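Local atomic coordinates of alcohol oxidase (Myceliophthora thermophila, PDB entry 6F74), a protein that binds FAD and probably acts as an oxygen-dependent flavoprotein oxidase of the vanillyl-alcohol oxidase type. Residues 75-80 and 88-93. Residues are numbered along the deposited sequence; the frame is centred on the assembly and turned at random.
With FAD (flavin-adenine dinucleotide), chain I.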
ATOM      1  N   LEU A  75      32.706  -0.050   8.148  1.00 27.51           N
ATOM      2  CA  LEU A  75      32.531   0.825   6.986  1.00 27.55           C
ATOM      3  C   LEU A  75      32.261   0.077   5.671  1.00 27.40           C
ATOM      4  O   LEU A  75      31.598   0.613   4.774  1.00 27.05           O
ATOM      5  CB  LEU A  75      33.702   1.787   6.854  1.00 28.54           C
ATOM      6  CG  LEU A  75      33.675   2.906   7.925  1.00 28.62           C
ATOM      7  CD1 LEU A  75      34.306   2.457   9.214  1.00 28.96           C
ATOM      8  CD2 LEU A  75      34.415   4.154   7.412  1.00 29.44           C
ATOM      9  N   ASP A  76      32.745  -1.145   5.579  1.00 27.70           N
ATOM     10  CA  ASP A  76      32.380  -2.055   4.459  1.00 27.54           C
ATOM     11  C   ASP A  76      30.929  -2.434   4.489  1.00 26.51           C
ATOM     12  O   ASP A  76      30.235  -2.364   3.482  1.00 26.17           O
ATOM     13  CB  ASP A  76      33.193  -3.378   4.517  1.00 28.14           C
ATOM     14  CG  ASP A  76      34.659  -3.182   4.356  1.00 29.28           C
ATOM     15  OD1 ASP A  76      34.959  -2.352   3.474  1.00 29.63           O
ATOM     16  OD2 ASP A  76      35.473  -3.811   5.108  1.00 29.83           O
ATOM     17  N   ARG A  77      30.460  -2.850   5.650  1.00 26.06           N
ATOM     18  CA  ARG A  77      29.013  -3.139   5.813  1.00 25.11           C
ATOM     19  C   ARG A  77      28.200  -1.865   5.536  1.00 24.62           C
ATOM     20  O   ARG A  77      27.201  -1.914   4.821  1.00 24.09           O
ATOM     21  CB  ARG A  77      28.736  -3.690   7.200  1.00 24.81           C
ATOM     22  CG  ARG A  77      27.319  -4.148   7.491  1.00 23.95           C
ATOM     23  CD  ARG A  77      26.741  -5.140   6.490  1.00 23.77           C
ATOM     24  NE  ARG A  77      25.307  -5.390   6.757  1.00 22.98           N
ATOM     25  CZ  ARG A  77      24.474  -6.078   5.955  1.00 22.70           C
ATOM     26  NH1 ARG A  77      24.930  -6.695   4.898  1.00 23.14           N
ATOM     27  NH2 ARG A  77      23.177  -6.191   6.233  1.00 22.05           N
ATOM     28  N   CYS A  78      28.659  -0.723   6.065  1.00 24.89           N
ATOM     29  CA  CYS A  78      27.972   0.537   5.875  1.00 24.55           C
ATOM     30  C   CYS A  78      27.786   0.892   4.406  1.00 24.59           C
ATOM     31  O   CYS A  78      26.691   1.283   4.007  1.00 24.00           O
ATOM     32  CB  CYS A  78      28.716   1.666   6.589  1.00 25.07           C
ATOM     33  SG  CYS A  78      28.052   3.310   6.226  1.00 24.90           S
ATOM     34  N   ALA A  79      28.844   0.744   3.615  1.00 25.32           N
ATOM     35  CA  ALA A  79      28.803   1.019   2.173  1.00 25.46           C
ATOM     36  C   ALA A  79      27.872   0.076   1.416  1.00 24.92           C
ATOM     37  O   ALA A  79      27.149   0.492   0.501  1.00 24.61           O
ATOM     38  CB  ALA A  79      30.220   0.931   1.586  1.00 26.47           C
ATOM     39  N   TYR A  80      27.893  -1.198   1.795  1.00 24.87           N
ATOM     40  CA  TYR A  80      26.948  -2.166   1.236  1.00 24.39           C
ATOM     41  C   TYR A  80      25.508  -1.720   1.540  1.00 23.51           C
ATOM     42  O   TYR A  80      24.646  -1.686   0.660  1.00 23.16           O
ATOM     43  CB  TYR A  80      27.200  -3.569   1.812  1.00 24.52           C
ATOM     44  CG  TYR A  80      26.278  -4.584   1.211  1.00 24.16           C
ATOM     45  CD1 TYR A  80      26.510  -5.063  -0.059  1.00 24.56           C
ATOM     46  CD2 TYR A  80      25.130  -5.015   1.882  1.00 23.47           C
ATOM     47  CE1 TYR A  80      25.676  -5.986  -0.646  1.00 24.32           C
ATOM     48  CE2 TYR A  80      24.251  -5.930   1.259  1.00 23.21           C
ATOM     49  CZ  TYR A  80      24.559  -6.411   0.010  1.00 23.66           C
ATOM     50  OH  TYR A  80      23.712  -7.287  -0.642  1.00 23.50           O
ATOM     51  N   GLN A  88      14.273  -3.166  -3.003  1.00 19.62           N
ATOM     52  CA  GLN A  88      13.108  -3.678  -2.271  1.00 19.27           C
ATOM     53  C   GLN A  88      13.397  -5.029  -1.571  1.00 19.43           C
ATOM     54  O   GLN A  88      12.883  -5.268  -0.467  1.00 19.19           O
ATOM     55  CB  GLN A  88      11.915  -3.838  -3.197  1.00 19.17           C
ATOM     56  CG  GLN A  88      11.434  -2.534  -3.799  1.00 18.99           C
ATOM     57  CD  GLN A  88      10.213  -2.692  -4.699  1.00 18.92           C
ATOM     58  OE1 GLN A  88       9.399  -3.573  -4.502  1.00 18.89           O
ATOM     59  NE2 GLN A  88      10.063  -1.795  -5.660  1.00 18.95           N
ATOM     60  N   ASP A  89      14.201  -5.887  -2.226  1.00 19.88           N
ATOM     61  CA  ASP A  89      14.523  -7.206  -1.689  1.00 20.14           C
ATOM     62  C   ASP A  89      15.427  -7.069  -0.470  1.00 20.16           C
ATOM     63  O   ASP A  89      15.255  -7.795   0.542  1.00 20.10           O
ATOM     64  CB  ASP A  89      15.219  -8.109  -2.722  1.00 20.73           C
ATOM     65  CG  ASP A  89      14.281  -8.579  -3.806  1.00 20.81           C
ATOM     66  OD1 ASP A  89      13.051  -8.441  -3.639  1.00 20.44           O
ATOM     67  OD2 ASP A  89      14.761  -9.067  -4.841  1.00 21.30           O
ATOM     68  N   PHE A  90      16.388  -6.156  -0.572  1.00 20.29           N
ATOM     69  CA  PHE A  90      17.283  -5.883   0.546  1.00 20.36           C
ATOM     70  C   PHE A  90      16.457  -5.483   1.773  1.00 19.87           C
ATOM     71  O   PHE A  90      16.676  -5.986   2.857  1.00 19.87           O
ATOM     72  CB  PHE A  90      18.293  -4.780   0.233  1.00 20.60           C
ATOM     73  CG  PHE A  90      19.046  -4.322   1.443  1.00 20.66           C
ATOM     74  CD1 PHE A  90      20.044  -5.147   2.016  1.00 21.07           C
ATOM     75  CD2 PHE A  90      18.724  -3.116   2.075  1.00 20.36           C
ATOM     76  CE1 PHE A  90      20.714  -4.751   3.162  1.00 21.16           C
ATOM     77  CE2 PHE A  90      19.417  -2.720   3.217  1.00 20.47           C
ATOM     78  CZ  PHE A  90      20.392  -3.532   3.757  1.00 20.85           C
ATOM     79  N   GLN A  91      15.509  -4.580   1.578  1.00 19.50           N
ATOM     80  CA  GLN A  91      14.634  -4.154   2.671  1.00 19.09           C
ATOM     81  C   GLN A  91      13.663  -5.236   3.169  1.00 18.92           C
ATOM     82  O   GLN A  91      13.414  -5.289   4.357  1.00 18.76           O
ATOM     83  CB  GLN A  91      13.884  -2.888   2.302  1.00 18.82           C
ATOM     84  CG  GLN A  91      14.774  -1.658   2.063  1.00 19.00           C
ATOM     85  CD  GLN A  91      15.512  -1.158   3.276  1.00 19.10           C
ATOM     86  OE1 GLN A  91      15.336  -1.688   4.384  1.00 18.98           O
ATOM     87  NE2 GLN A  91      16.365  -0.107   3.086  1.00 19.36           N
ATOM     88  N   THR A  92      13.147  -6.120   2.317  1.00 19.03           N
ATOM     89  CA  THR A  92      12.285  -7.204   2.807  1.00 18.98           C
ATOM     90  C   THR A  92      13.025  -8.330   3.511  1.00 19.27           C
ATOM     91  O   THR A  92      12.383  -9.135   4.186  1.00 19.24           O
ATOM     92  CB  THR A  92      11.430  -7.836   1.686  1.00 19.09           C
ATOM     93  OG1 THR A  92      12.284  -8.276   0.609  1.00 19.50           O
ATOM     94  CG2 THR A  92      10.378  -6.843   1.170  1.00 18.79           C
ATOM     95  N   SER A  93      14.344  -8.414   3.344  1.00 19.60           N
ATOM     96  CA  SER A  93      15.166  -9.505   3.876  1.00 19.98           C
ATOM     97  C   SER A  93      15.504  -9.392   5.368  1.00 19.86           C
ATOM     98  O   SER A  93      15.791 -10.389   6.012  1.00 20.09           O
ATOM     99  CB  SER A  93      16.500  -9.579   3.107  1.00 20.48           C
ATOM    100  OG  SER A  93      17.311  -8.417   3.381  1.00 20.43           O
TER
HETATM  101  PA  FAD I 601       3.454  -4.930   5.955  1.00 15.73           P
HETATM  102  O1A FAD I 601       4.247  -3.674   6.304  1.00 16.33           O
HETATM  103  O2A FAD I 601       4.131  -6.239   6.216  1.00 14.61           O
HETATM  104  O5B FAD I 601       2.088  -4.851   6.742  1.00 13.82           O
HETATM  105  C5B FAD I 601       1.181  -3.825   6.446  1.00 13.38           C
HETATM  106  C4B FAD I 601       0.109  -3.791   7.520  1.00 12.87           C
HETATM  107  O4B FAD I 601      -0.594  -5.019   7.437  1.00 12.82           O
HETATM  108  C3B FAD I 601       0.593  -3.700   8.945  1.00 12.31           C
HETATM  109  O3B FAD I 601      -0.436  -3.053   9.704  1.00 12.69           O
HETATM  110  C2B FAD I 601       0.659  -5.132   9.414  1.00 12.77           C
HETATM  111  O2B FAD I 601       0.393  -5.332  10.808  1.00 12.30           O
HETATM  112  C1B FAD I 601      -0.469  -5.762   8.641  1.00 12.89           C
HETATM  113  N9A FAD I 601      -0.298  -7.173   8.278  1.00 13.21           N
HETATM  114  C8A FAD I 601       0.571  -7.673   7.389  1.00 14.09           C
HETATM  115  N7A FAD I 601       0.427  -9.007   7.275  1.00 14.08           N
HETATM  116  C5A FAD I 601      -0.558  -9.357   8.098  1.00 13.77           C
HETATM  117  C6A FAD I 601      -1.202 -10.628   8.428  1.00 13.93           C
HETATM  118  N6A FAD I 601      -0.749 -11.736   7.800  1.00 14.13           N
HETATM  119  N1A FAD I 601      -2.199 -10.605   9.352  1.00 13.83           N
HETATM  120  C2A FAD I 601      -2.594  -9.447   9.941  1.00 14.21           C
HETATM  121  N3A FAD I 601      -2.054  -8.233   9.661  1.00 13.99           N
HETATM  122  C4A FAD I 601      -1.047  -8.148   8.753  1.00 13.66           C
HETATM  123  N1  FAD I 601      -0.401  -1.067  -3.036  1.00 11.40           N
HETATM  124  C2  FAD I 601      -1.260  -1.142  -4.078  1.00 11.65           C
HETATM  125  O2  FAD I 601      -2.496  -1.103  -3.847  1.00 12.31           O
HETATM  126  N3  FAD I 601      -0.834  -1.284  -5.349  1.00 11.81           N
HETATM  127  C4  FAD I 601       0.470  -1.325  -5.673  1.00 12.03           C
HETATM  128  O4  FAD I 601       0.862  -1.437  -6.854  1.00 13.38           O
HETATM  129  C4X FAD I 601       1.476  -1.230  -4.595  1.00 11.93           C
HETATM  130  N5  FAD I 601       2.798  -1.257  -4.859  1.00 11.39           N
HETATM  131  C5X FAD I 601       3.697  -1.177  -3.847  1.00 10.96           C
HETATM  132  C6  FAD I 601       5.060  -1.225  -4.136  1.00  9.80           C
HETATM  133  C7  FAD I 601       6.017  -1.167  -3.139  1.00  8.66           C
HETATM  134  C7M FAD I 601       7.444  -1.208  -3.630  1.00  8.75           C
HETATM  135  C8  FAD I 601       5.588  -1.066  -1.715  1.00  7.38           C
HETATM  136  C8M FAD I 601       6.572  -1.044  -0.554  1.00  4.60           C
HETATM  137  C9  FAD I 601       4.230  -0.992  -1.423  1.00  9.18           C
HETATM  138  C9A FAD I 601       3.248  -1.052  -2.427  1.00 10.70           C
HETATM  139  N10 FAD I 601       1.851  -1.014  -2.163  1.00 12.01           N
HETATM  140  C10 FAD I 601       0.946  -1.094  -3.230  1.00 11.68           C
HETATM  141  C1' FAD I 601       1.296  -0.803  -0.805  1.00 13.09           C
HETATM  142  C2' FAD I 601       0.825  -1.971  -0.004  1.00 14.05           C
HETATM  143  O2' FAD I 601      -0.497  -2.278  -0.442  1.00 13.99           O
HETATM  144  C3' FAD I 601       0.762  -1.578   1.476  1.00 15.12           C
HETATM  145  O3' FAD I 601       1.998  -0.992   1.921  1.00 16.26           O
HETATM  146  C4' FAD I 601       0.401  -2.763   2.362  1.00 15.51           C
HETATM  147  O4' FAD I 601       0.343  -2.339   3.727  1.00 16.74           O
HETATM  148  C5' FAD I 601       1.397  -3.900   2.198  1.00 15.36           C
HETATM  149  O5' FAD I 601       1.037  -4.996   3.021  1.00 15.25           O
HETATM  150  P   FAD I 601       2.266  -5.879   3.485  1.00 15.53           P
HETATM  151  O1P FAD I 601       3.126  -6.219   2.299  1.00 15.56           O
HETATM  152  O2P FAD I 601       1.699  -6.970   4.331  1.00 17.65           O
HETATM  153  O3P FAD I 601       3.057  -4.794   4.388  1.00 15.91           O
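Phe90 meets Arg77 and Tyr80 through a single atom, CE1, where the side-chain ends of two consecutive helices of this VAO-type flavoprotein touch at the surface. The chain runs from helix 75-84 into helix 88-93 with a short break between them. Arg77 and Tyr80 lie one turn apart on the first helix. In both, CG stands opposite the backbone N, which carries the side chain outward to the second helix; Arg77 also bends at chi2 (53°). The CB of Phe90 points toward the first helix. Arg77 NH2 sits at the rim of the Phe90 ring, 4.2 Å from CE1. The guanidinium plane is turned 56° from the ring, and NH2 approaches at the edge and not over a face. Tyr80 CE2 lies 4.2 Å from the same Phe90 CE1, and the two side chains run antiparallel past one another. This contact is loose: the two segments bury 93 Å² in all, Arg77 and Tyr80 are exposed, and no hydrogen bond joins segments 75-80 and 88-93. The first helix is also tied by the disulfide from Cys78 to Cys67. Farther in, toward the flavin, helix 88-93 packs more closely. Gln88 is buried and belongs to the FAD pocket, and its NE2 is hydrogen-bonded to Asp427 O. The Gln88 chain runs extended beyond CG, and its amide meets the flavin methyl carbon C7M, with OE1 3.2 Å from FAD C7M.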